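Local coordinates for protein Cag-Z (Helicobacter pylori, PDB 1S2X) that is of unknown function but is encoded in the cag pathogenicity island, which specifies a type IV secretion system, at residues N50-R63 against F146-G160. The protein carries 1 engineered substitution. Residues are numbered along the deposited sequence; the frame is centred on the assembly and turned at random.
Sequences NDPQDFLRRVQELR and FIDGNMMGVAFQILG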
ATOM      1  N   ASN A  50      -1.378  -3.078  32.300  1.00 30.08           N
ATOM      2  CA  ASN A  50      -2.194  -3.519  33.433  1.00 41.87           C
ATOM      3  C   ASN A  50      -3.686  -3.544  33.159  1.00 49.94           C
ATOM      4  O   ASN A  50      -4.395  -4.374  33.734  1.00 52.53           O
ATOM      5  CB  ASN A  50      -1.969  -2.579  34.629  1.00 44.98           C
ATOM      6  CG  ASN A  50      -0.529  -2.640  35.091  1.00 49.85           C
ATOM      7  OD1 ASN A  50       0.047  -1.619  35.459  1.00 84.47           O
ATOM      8  ND2 ASN A  50       0.039  -3.841  35.067  1.00 59.84           N
ATOM      9  N   ASP A  51      -4.184  -2.636  32.325  1.00 43.25           N
ATOM     10  CA  ASP A  51      -5.619  -2.441  32.154  1.00 49.22           C
ATOM     11  C   ASP A  51      -5.890  -1.620  30.900  1.00 46.79           C
ATOM     12  O   ASP A  51      -4.935  -1.049  30.375  1.00 45.80           O
ATOM     13  CB  ASP A  51      -6.177  -1.745  33.406  1.00 48.77           C
ATOM     14  CG  ASP A  51      -5.472  -0.421  33.636  1.00 44.71           C
ATOM     15  OD1 ASP A  51      -4.631  -0.354  34.552  1.00 48.49           O
ATOM     16  OD2 ASP A  51      -5.757   0.537  32.890  1.00 51.34           O
ATOM     17  N   PRO A  52      -7.116  -1.567  30.408  1.00 44.31           N
ATOM     18  CA  PRO A  52      -7.432  -0.811  29.192  1.00 38.80           C
ATOM     19  C   PRO A  52      -6.821   0.570  29.101  1.00 37.86           C
ATOM     20  O   PRO A  52      -6.275   0.981  28.069  1.00 35.21           O
ATOM     21  CB  PRO A  52      -8.966  -0.679  29.303  1.00 43.10           C
ATOM     22  CG  PRO A  52      -9.390  -1.945  29.967  1.00 42.56           C
ATOM     23  CD  PRO A  52      -8.308  -2.252  30.952  1.00 38.16           C
ATOM     24  N   GLN A  53      -6.872   1.393  30.153  1.00 40.43           N
ATOM     25  CA  GLN A  53      -6.343   2.740  29.882  1.00 48.79           C
ATOM     26  C   GLN A  53      -4.837   2.765  30.100  1.00 46.95           C
ATOM     27  O   GLN A  53      -4.142   3.697  29.683  1.00 34.84           O
ATOM     28  CB  GLN A  53      -7.070   3.792  30.720  1.00 57.41           C
ATOM     29  CG  GLN A  53      -8.480   4.129  30.269  1.00 61.33           C
ATOM     30  CD  GLN A  53      -8.615   4.458  28.797  1.00 57.40           C
ATOM     31  OE1 GLN A  53      -7.850   5.241  28.232  1.00 38.08           O
ATOM     32  NE2 GLN A  53      -9.609   3.868  28.136  1.00 43.99           N
ATOM     33  N   ASP A  54      -4.305   1.733  30.757  1.00 37.32           N
ATOM     34  CA  ASP A  54      -2.845   1.687  30.905  1.00 30.89           C
ATOM     35  C   ASP A  54      -2.250   1.255  29.564  1.00 25.01           C
ATOM     36  O   ASP A  54      -1.159   1.691  29.209  1.00 35.10           O
ATOM     37  CB  ASP A  54      -2.402   0.735  32.001  1.00 37.20           C
ATOM     38  CG  ASP A  54      -0.905   0.611  32.179  1.00 34.40           C
ATOM     39  OD1 ASP A  54      -0.218   1.634  32.393  1.00 45.99           O
ATOM     40  OD2 ASP A  54      -0.395  -0.530  32.118  1.00 43.16           O
ATOM     41  N   PHE A  55      -2.985   0.414  28.863  1.00 22.71           N
ATOM     42  CA  PHE A  55      -2.681   0.022  27.493  1.00 25.97           C
ATOM     43  C   PHE A  55      -2.620   1.275  26.616  1.00 23.92           C
ATOM     44  O   PHE A  55      -1.662   1.510  25.880  1.00 33.15           O
ATOM     45  CB  PHE A  55      -3.734  -0.954  26.967  1.00 21.92           C
ATOM     46  CG  PHE A  55      -3.682  -1.205  25.473  1.00 22.14           C
ATOM     47  CD1 PHE A  55      -4.654  -0.707  24.618  1.00 28.40           C
ATOM     48  CD2 PHE A  55      -2.660  -1.945  24.916  1.00 21.10           C
ATOM     49  CE1 PHE A  55      -4.606  -0.946  23.257  1.00 23.50           C
ATOM     50  CE2 PHE A  55      -2.603  -2.183  23.556  1.00 26.07           C
ATOM     51  CZ  PHE A  55      -3.578  -1.688  22.713  1.00 21.24           C
ATOM     52  N   LEU A  56      -3.657   2.101  26.690  1.00 31.33           N
ATOM     53  CA  LEU A  56      -3.741   3.284  25.825  1.00 33.74           C
ATOM     54  C   LEU A  56      -2.680   4.307  26.183  1.00 24.98           C
ATOM     55  O   LEU A  56      -2.180   5.027  25.325  1.00 29.58           O
ATOM     56  CB  LEU A  56      -5.129   3.920  25.913  1.00 36.79           C
ATOM     57  CG  LEU A  56      -6.191   3.127  25.146  1.00 34.30           C
ATOM     58  CD1 LEU A  56      -7.478   3.924  25.047  1.00 43.04           C
ATOM     59  CD2 LEU A  56      -5.640   2.734  23.775  1.00 26.65           C
ATOM     60  N   ARG A  57      -2.359   4.363  27.472  1.00 24.55           N
ATOM     61  CA  ARG A  57      -1.257   5.197  27.909  1.00 33.32           C
ATOM     62  C   ARG A  57       0.041   4.690  27.278  1.00 36.82           C
ATOM     63  O   ARG A  57       0.895   5.461  26.861  1.00 29.28           O
ATOM     64  CB  ARG A  57      -1.095   5.170  29.425  1.00 32.12           C
ATOM     65  CG  ARG A  57       0.077   6.026  29.889  1.00 44.58           C
ATOM     66  CD  ARG A  57      -0.454   7.416  30.256  1.00 69.30           C
ATOM     67  NE  ARG A  57      -1.696   7.307  31.019  1.00 79.07           N
ATOM     68  CZ  ARG A  57      -1.761   7.046  32.317  1.00 82.56           C
ATOM     69  NH1 ARG A  57      -0.668   6.869  33.041  1.00 59.46           N
ATOM     70  NH2 ARG A  57      -2.947   6.967  32.914  1.00104.17           N
ATOM     71  N   ARG A  58       0.178   3.365  27.217  1.00 27.93           N
ATOM     72  CA  ARG A  58       1.391   2.806  26.624  1.00 21.25           C
ATOM     73  C   ARG A  58       1.353   2.969  25.120  1.00 23.14           C
ATOM     74  O   ARG A  58       2.380   3.061  24.454  1.00 19.86           O
ATOM     75  CB  ARG A  58       1.509   1.334  27.016  1.00 31.84           C
ATOM     76  CG  ARG A  58       1.794   1.146  28.503  1.00 32.00           C
ATOM     77  CD  ARG A  58       2.159  -0.296  28.825  1.00 36.59           C
ATOM     78  NE  ARG A  58       2.130  -0.541  30.267  1.00 33.56           N
ATOM     79  CZ  ARG A  58       2.884  -1.436  30.889  1.00 41.96           C
ATOM     80  NH1 ARG A  58       3.748  -2.187  30.216  1.00 32.94           N
ATOM     81  NH2 ARG A  58       2.759  -1.561  32.206  1.00 39.60           N
ATOM     82  N   VAL A  59       0.144   3.014  24.562  1.00 25.10           N
ATOM     83  CA  VAL A  59       0.016   3.261  23.117  1.00 24.84           C
ATOM     84  C   VAL A  59       0.368   4.710  22.789  1.00 17.70           C
ATOM     85  O   VAL A  59       1.102   4.969  21.830  1.00 21.63           O
ATOM     86  CB  VAL A  59      -1.396   2.924  22.621  1.00 26.77           C
ATOM     87  CG1 VAL A  59      -1.589   3.424  21.186  1.00 29.08           C
ATOM     88  CG2 VAL A  59      -1.666   1.429  22.702  1.00 21.67           C
ATOM     89  N   GLN A  60      -0.070   5.707  23.540  1.00 18.53           N
ATOM     90  CA  GLN A  60       0.469   7.054  23.425  1.00 27.08           C
ATOM     91  C   GLN A  60       1.993   7.127  23.467  1.00 22.79           C
ATOM     92  O   GLN A  60       2.669   7.741  22.646  1.00 21.58           O
ATOM     93  CB  GLN A  60      -0.018   7.936  24.595  1.00 30.45           C
ATOM     94  CG  GLN A  60      -1.473   8.350  24.486  1.00 35.37           C
ATOM     95  CD  GLN A  60      -1.743   9.557  25.374  1.00 51.49           C
ATOM     96  OE1 GLN A  60      -0.847  10.324  25.723  1.00 65.26           O
ATOM     97  NE2 GLN A  60      -3.008   9.708  25.713  1.00 49.03           N
ATOM     98  N   GLU A  61       2.619   6.501  24.460  1.00 24.47           N
ATOM     99  CA  GLU A  61       4.086   6.523  24.531  1.00 22.79           C
ATOM    100  C   GLU A  61       4.725   5.866  23.324  1.00 18.86           C
ATOM    101  O   GLU A  61       5.793   6.251  22.847  1.00 27.91           O
ATOM    102  CB  GLU A  61       4.540   5.836  25.826  1.00 21.08           C
ATOM    103  CG  GLU A  61       5.986   6.081  26.212  1.00 31.95           C
ATOM    104  CD  GLU A  61       6.335   7.559  26.193  1.00 41.40           C
ATOM    105  OE1 GLU A  61       5.696   8.335  26.934  1.00 63.52           O
ATOM    106  OE2 GLU A  61       7.232   7.956  25.424  1.00 47.57           O
ATOM    107  N   LEU A  62       4.081   4.820  22.805  1.00 22.77           N
ATOM    108  CA  LEU A  62       4.545   4.184  21.582  1.00 22.88           C
ATOM    109  C   LEU A  62       4.517   5.163  20.413  1.00 21.88           C
ATOM    110  O   LEU A  62       5.452   5.176  19.616  1.00 20.86           O
ATOM    111  CB  LEU A  62       3.704   2.944  21.225  1.00 19.52           C
ATOM    112  CG  LEU A  62       4.163   2.145  20.009  1.00 20.93           C
ATOM    113  CD1 LEU A  62       5.602   1.666  20.166  1.00 24.18           C
ATOM    114  CD2 LEU A  62       3.247   0.953  19.769  1.00 21.18           C
ATOM    115  N   ARG A  63       3.443   5.939  20.315  1.00 18.49           N
ATOM    116  CA  ARG A  63       3.365   6.928  19.247  1.00 24.19           C
ATOM    117  C   ARG A  63       4.453   7.984  19.432  1.00 20.52           C
ATOM    118  O   ARG A  63       5.031   8.492  18.481  1.00 20.46           O
ATOM    119  CB  ARG A  63       2.019   7.651  19.197  1.00 21.35           C
ATOM    120  CG  ARG A  63       1.917   8.763  18.141  1.00 20.46           C
ATOM    121  CD  ARG A  63       1.976   8.240  16.727  1.00 23.84           C
ATOM    122  NE  ARG A  63       1.977   9.194  15.631  1.00 30.77           N
ATOM    123  CZ  ARG A  63       0.884   9.625  15.001  1.00 43.65           C
ATOM    124  NH1 ARG A  63      -0.311   9.190  15.379  1.00 65.30           N
ATOM    125  NH2 ARG A  63       0.926  10.493  14.000  1.00 44.83           N
ATOM    126  N   PHE A 146      -6.843  -8.718  27.317  1.00 40.89           N
ATOM    127  CA  PHE A 146      -8.112  -8.061  27.597  1.00 40.40           C
ATOM    128  C   PHE A 146      -8.449  -6.995  26.575  1.00 36.94           C
ATOM    129  O   PHE A 146      -9.367  -6.200  26.765  1.00 41.94           O
ATOM    130  CB  PHE A 146      -8.058  -7.454  29.004  1.00 41.28           C
ATOM    131  CG  PHE A 146      -6.840  -6.604  29.308  1.00 39.16           C
ATOM    132  CD1 PHE A 146      -5.792  -7.084  30.072  1.00 37.21           C
ATOM    133  CD2 PHE A 146      -6.748  -5.306  28.841  1.00 39.41           C
ATOM    134  CE1 PHE A 146      -4.694  -6.297  30.367  1.00 41.50           C
ATOM    135  CE2 PHE A 146      -5.652  -4.507  29.115  1.00 36.34           C
ATOM    136  CZ  PHE A 146      -4.614  -5.003  29.888  1.00 40.52           C
ATOM    137  N   ILE A 147      -7.734  -6.915  25.458  1.00 38.24           N
ATOM    138  CA  ILE A 147      -8.065  -5.814  24.536  1.00 36.13           C
ATOM    139  C   ILE A 147      -9.080  -6.223  23.486  1.00 35.42           C
ATOM    140  O   ILE A 147      -8.974  -7.266  22.847  1.00 33.30           O
ATOM    141  CB  ILE A 147      -6.750  -5.303  23.916  1.00 39.50           C
ATOM    142  CG1 ILE A 147      -5.727  -4.986  25.013  1.00 35.00           C
ATOM    143  CG2 ILE A 147      -6.948  -4.113  23.007  1.00 25.50           C
ATOM    144  CD1 ILE A 147      -6.202  -3.863  25.927  1.00 37.63           C
ATOM    145  N   ASP A 148     -10.116  -5.410  23.281  1.00 34.28           N
ATOM    146  CA  ASP A 148     -11.138  -5.723  22.297  1.00 39.24           C
ATOM    147  C   ASP A 148     -10.922  -4.903  21.020  1.00 34.70           C
ATOM    148  O   ASP A 148     -10.035  -4.053  21.003  1.00 30.39           O
ATOM    149  CB  ASP A 148     -12.541  -5.445  22.836  1.00 41.59           C
ATOM    150  CG  ASP A 148     -12.853  -3.990  23.104  1.00 50.58           C
ATOM    151  OD1 ASP A 148     -13.947  -3.706  23.648  1.00 42.51           O
ATOM    152  OD2 ASP A 148     -12.056  -3.073  22.805  1.00 43.39           O
ATOM    153  N   GLY A 149     -11.760  -5.176  20.034  1.00 35.72           N
ATOM    154  CA  GLY A 149     -11.759  -4.514  18.746  1.00 30.31           C
ATOM    155  C   GLY A 149     -11.917  -3.016  18.904  1.00 26.54           C
ATOM    156  O   GLY A 149     -11.512  -2.226  18.063  1.00 39.52           O
ATOM    157  N   ASN A 150     -12.521  -2.579  20.008  1.00 31.10           N
ATOM    158  CA  ASN A 150     -12.770  -1.141  20.109  1.00 35.64           C
ATOM    159  C   ASN A 150     -11.497  -0.427  20.564  1.00 33.37           C
ATOM    160  O   ASN A 150     -11.111   0.563  19.950  1.00 29.65           O
ATOM    161  CB  ASN A 150     -13.924  -0.857  21.056  1.00 42.01           C
ATOM    162  CG  ASN A 150     -14.364   0.595  21.085  1.00 54.51           C
ATOM    163  OD1 ASN A 150     -14.839   1.161  20.100  1.00 40.06           O
ATOM    164  ND2 ASN A 150     -14.212   1.213  22.257  1.00 49.96           N
HETATM  165  N   MSE A 151     -10.877  -0.933  21.616  1.00 28.69           N
HETATM  166  CA  MSE A 151      -9.605  -0.389  22.083  1.00 34.67           C
HETATM  167  C   MSE A 151      -8.556  -0.576  20.982  1.00 31.83           C
HETATM  168  O   MSE A 151      -7.679   0.276  20.875  1.00 21.29           O
HETATM  169  CB  MSE A 151      -9.147  -1.003  23.396  1.00 29.16           C
HETATM  170  CG  MSE A 151      -9.884  -0.576  24.646  1.00 38.05           C
HETATM  171 SE   MSE A 151      -9.922   1.204  24.978  1.00 58.36          SE
HETATM  172  CE  MSE A 151      -9.485   1.251  26.692  1.00 44.51           C
HETATM  173  N   MSE A 152      -8.622  -1.627  20.159  1.00 27.52           N
HETATM  174  CA  MSE A 152      -7.663  -1.701  19.050  1.00 30.00           C
HETATM  175  C   MSE A 152      -7.920  -0.530  18.102  1.00 27.59           C
HETATM  176  O   MSE A 152      -6.983   0.096  17.602  1.00 29.24           O
HETATM  177  CB  MSE A 152      -7.730  -3.009  18.277  1.00 21.17           C
HETATM  178  CG  MSE A 152      -6.884  -4.143  18.842  1.00 30.76           C
HETATM  179 SE   MSE A 152      -7.284  -5.729  18.038  1.00 54.42          SE
HETATM  180  CE  MSE A 152      -6.856  -5.286  16.356  1.00 20.08           C
ATOM    181  N   GLY A 153      -9.196  -0.229  17.888  1.00 21.27           N
ATOM    182  CA  GLY A 153      -9.592   0.882  17.031  1.00 25.40           C
ATOM    183  C   GLY A 153      -8.940   2.178  17.469  1.00 29.77           C
ATOM    184  O   GLY A 153      -8.305   2.891  16.677  1.00 27.05           O
ATOM    185  N   VAL A 154      -9.076   2.483  18.761  1.00 24.39           N
ATOM    186  CA  VAL A 154      -8.460   3.697  19.299  1.00 18.63           C
ATOM    187  C   VAL A 154      -6.943   3.695  19.171  1.00 22.12           C
ATOM    188  O   VAL A 154      -6.352   4.733  18.851  1.00 20.61           O
ATOM    189  CB  VAL A 154      -8.890   3.852  20.773  1.00 31.00           C
ATOM    190  CG1 VAL A 154      -8.254   5.071  21.416  1.00 28.99           C
ATOM    191  CG2 VAL A 154     -10.414   3.931  20.834  1.00 31.15           C
ATOM    192  N   ALA A 155      -6.294   2.560  19.425  1.00 27.21           N
ATOM    193  CA  ALA A 155      -4.846   2.405  19.308  1.00 25.44           C
ATOM    194  C   ALA A 155      -4.467   2.647  17.850  1.00 20.58           C
ATOM    195  O   ALA A 155      -3.481   3.319  17.573  1.00 20.61           O
ATOM    196  CB  ALA A 155      -4.346   1.045  19.768  1.00 15.16           C
ATOM    197  N   PHE A 156      -5.260   2.125  16.918  1.00 24.17           N
ATOM    198  CA  PHE A 156      -4.992   2.408  15.510  1.00 27.39           C
ATOM    199  C   PHE A 156      -5.003   3.909  15.256  1.00 20.30           C
ATOM    200  O   PHE A 156      -4.228   4.496  14.496  1.00 19.69           O
ATOM    201  CB  PHE A 156      -6.021   1.726  14.616  1.00 28.52           C
ATOM    202  CG  PHE A 156      -5.797   0.235  14.398  1.00 25.61           C
ATOM    203  CD1 PHE A 156      -6.879  -0.631  14.438  1.00 32.03           C
ATOM    204  CD2 PHE A 156      -4.539  -0.264  14.163  1.00 27.36           C
ATOM    205  CE1 PHE A 156      -6.699  -1.987  14.223  1.00 42.77           C
ATOM    206  CE2 PHE A 156      -4.347  -1.612  13.920  1.00 42.92           C
ATOM    207  CZ  PHE A 156      -5.432  -2.474  13.958  1.00 45.20           C
ATOM    208  N   GLN A 157      -5.941   4.568  15.941  1.00 18.69           N
ATOM    209  CA  GLN A 157      -6.051   6.012  15.695  1.00 27.54           C
ATOM    210  C   GLN A 157      -4.878   6.708  16.362  1.00 25.48           C
ATOM    211  O   GLN A 157      -4.247   7.588  15.777  1.00 21.70           O
ATOM    212  CB  GLN A 157      -7.403   6.542  16.174  1.00 28.11           C
ATOM    213  CG  GLN A 157      -8.581   5.935  15.415  1.00 46.34           C
ATOM    214  CD  GLN A 157      -9.953   6.332  15.919  1.00 60.40           C
ATOM    215  OE1 GLN A 157     -10.358   6.043  17.048  1.00 65.90           O
ATOM    216  NE2 GLN A 157     -10.728   7.000  15.072  1.00 76.92           N
ATOM    217  N   ILE A 158      -4.543   6.318  17.594  1.00 20.27           N
ATOM    218  CA  ILE A 158      -3.439   7.049  18.250  1.00 21.02           C
ATOM    219  C   ILE A 158      -2.108   6.805  17.569  1.00 19.00           C
ATOM    220  O   ILE A 158      -1.237   7.671  17.575  1.00 21.19           O
ATOM    221  CB  ILE A 158      -3.295   6.671  19.730  1.00 25.65           C
ATOM    222  CG1 ILE A 158      -4.534   6.981  20.582  1.00 21.47           C
ATOM    223  CG2 ILE A 158      -2.055   7.322  20.335  1.00 21.73           C
ATOM    224  CD1 ILE A 158      -4.501   6.246  21.905  1.00 23.94           C
ATOM    225  N   LEU A 159      -1.922   5.632  16.964  1.00 18.77           N
ATOM    226  CA  LEU A 159      -0.646   5.354  16.305  1.00 16.27           C
ATOM    227  C   LEU A 159      -0.530   5.919  14.909  1.00 17.44           C
ATOM    228  O   LEU A 159       0.516   5.761  14.259  1.00 19.46           O
ATOM    229  CB  LEU A 159      -0.413   3.830  16.265  1.00 18.70           C
ATOM    230  CG  LEU A 159      -0.294   3.173  17.641  1.00 12.99           C
ATOM    231  CD1 LEU A 159      -0.197   1.653  17.518  1.00 20.01           C
ATOM    232  CD2 LEU A 159       0.911   3.684  18.415  1.00 18.66           C
ATOM    233  N   GLY A 160      -1.557   6.590  14.400  1.00 21.71           N
ATOM    234  CA  GLY A 160      -1.405   7.173  13.072  1.00 25.11           C
ATOM    235  C   GLY A 160      -1.852   6.248  11.966  1.00 25.63           C
ATOM    236  O   GLY A 160      -1.833   6.618  10.783  1.00 24.83           O
TER
HETATM  237  O   HOH W   1      -2.880  10.472  15.988  1.00 47.39           O
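With CG anti to the backbone N (chi1 177°) and the chain bent at chi2, Arg-63 turns its guanidinium onto the C-terminal end of helix 149-158. There NH1 donates to Ile-158 O at 2.8 Å, N-H...O 156°; the acceptor lies in the guanidinium plane, whereas NH1 stands well above the carbonyl plane. A water accepts a weak bond from the same NH1 and donates to Gln-157 O. This grip falls where Gly-160, with positive phi, ends the helix in a Schellman motif.

Phe-55, its CG likewise anti to the N, presents a ring face to Ile-147: CD1 lies 4.0 Å from the ring centroid, a CH-pi contact, while Val-59 CG2 of its own helix lies over the opposite face, toward the rim. Further along, Ile-158 is a knob among Leu-56, Val-59, Gln-60 and Arg-63. Crossing Val-59 at about a right angle, Leu-159 brings CD2 to 3.7 Å from Val-59 CG1 and also reaches Leu-62. At the other end, selenomethionine Met-151 sets SE 3.7 Å from Leu-56 CD1.

The axes of the two short segments, 52-63 and 149-158, approach to 9.6 Å and cross at -20°, so the two helices run nearly parallel, each N-capped by an aspartate, Asp-51 or Asp-148. Leu-62 touches both Leu-159 and helix 31-43, at Phe-38, Tyr-42 and Ala-43, while the side chain of Phe-156 touches Ile-161 of helix 161-183.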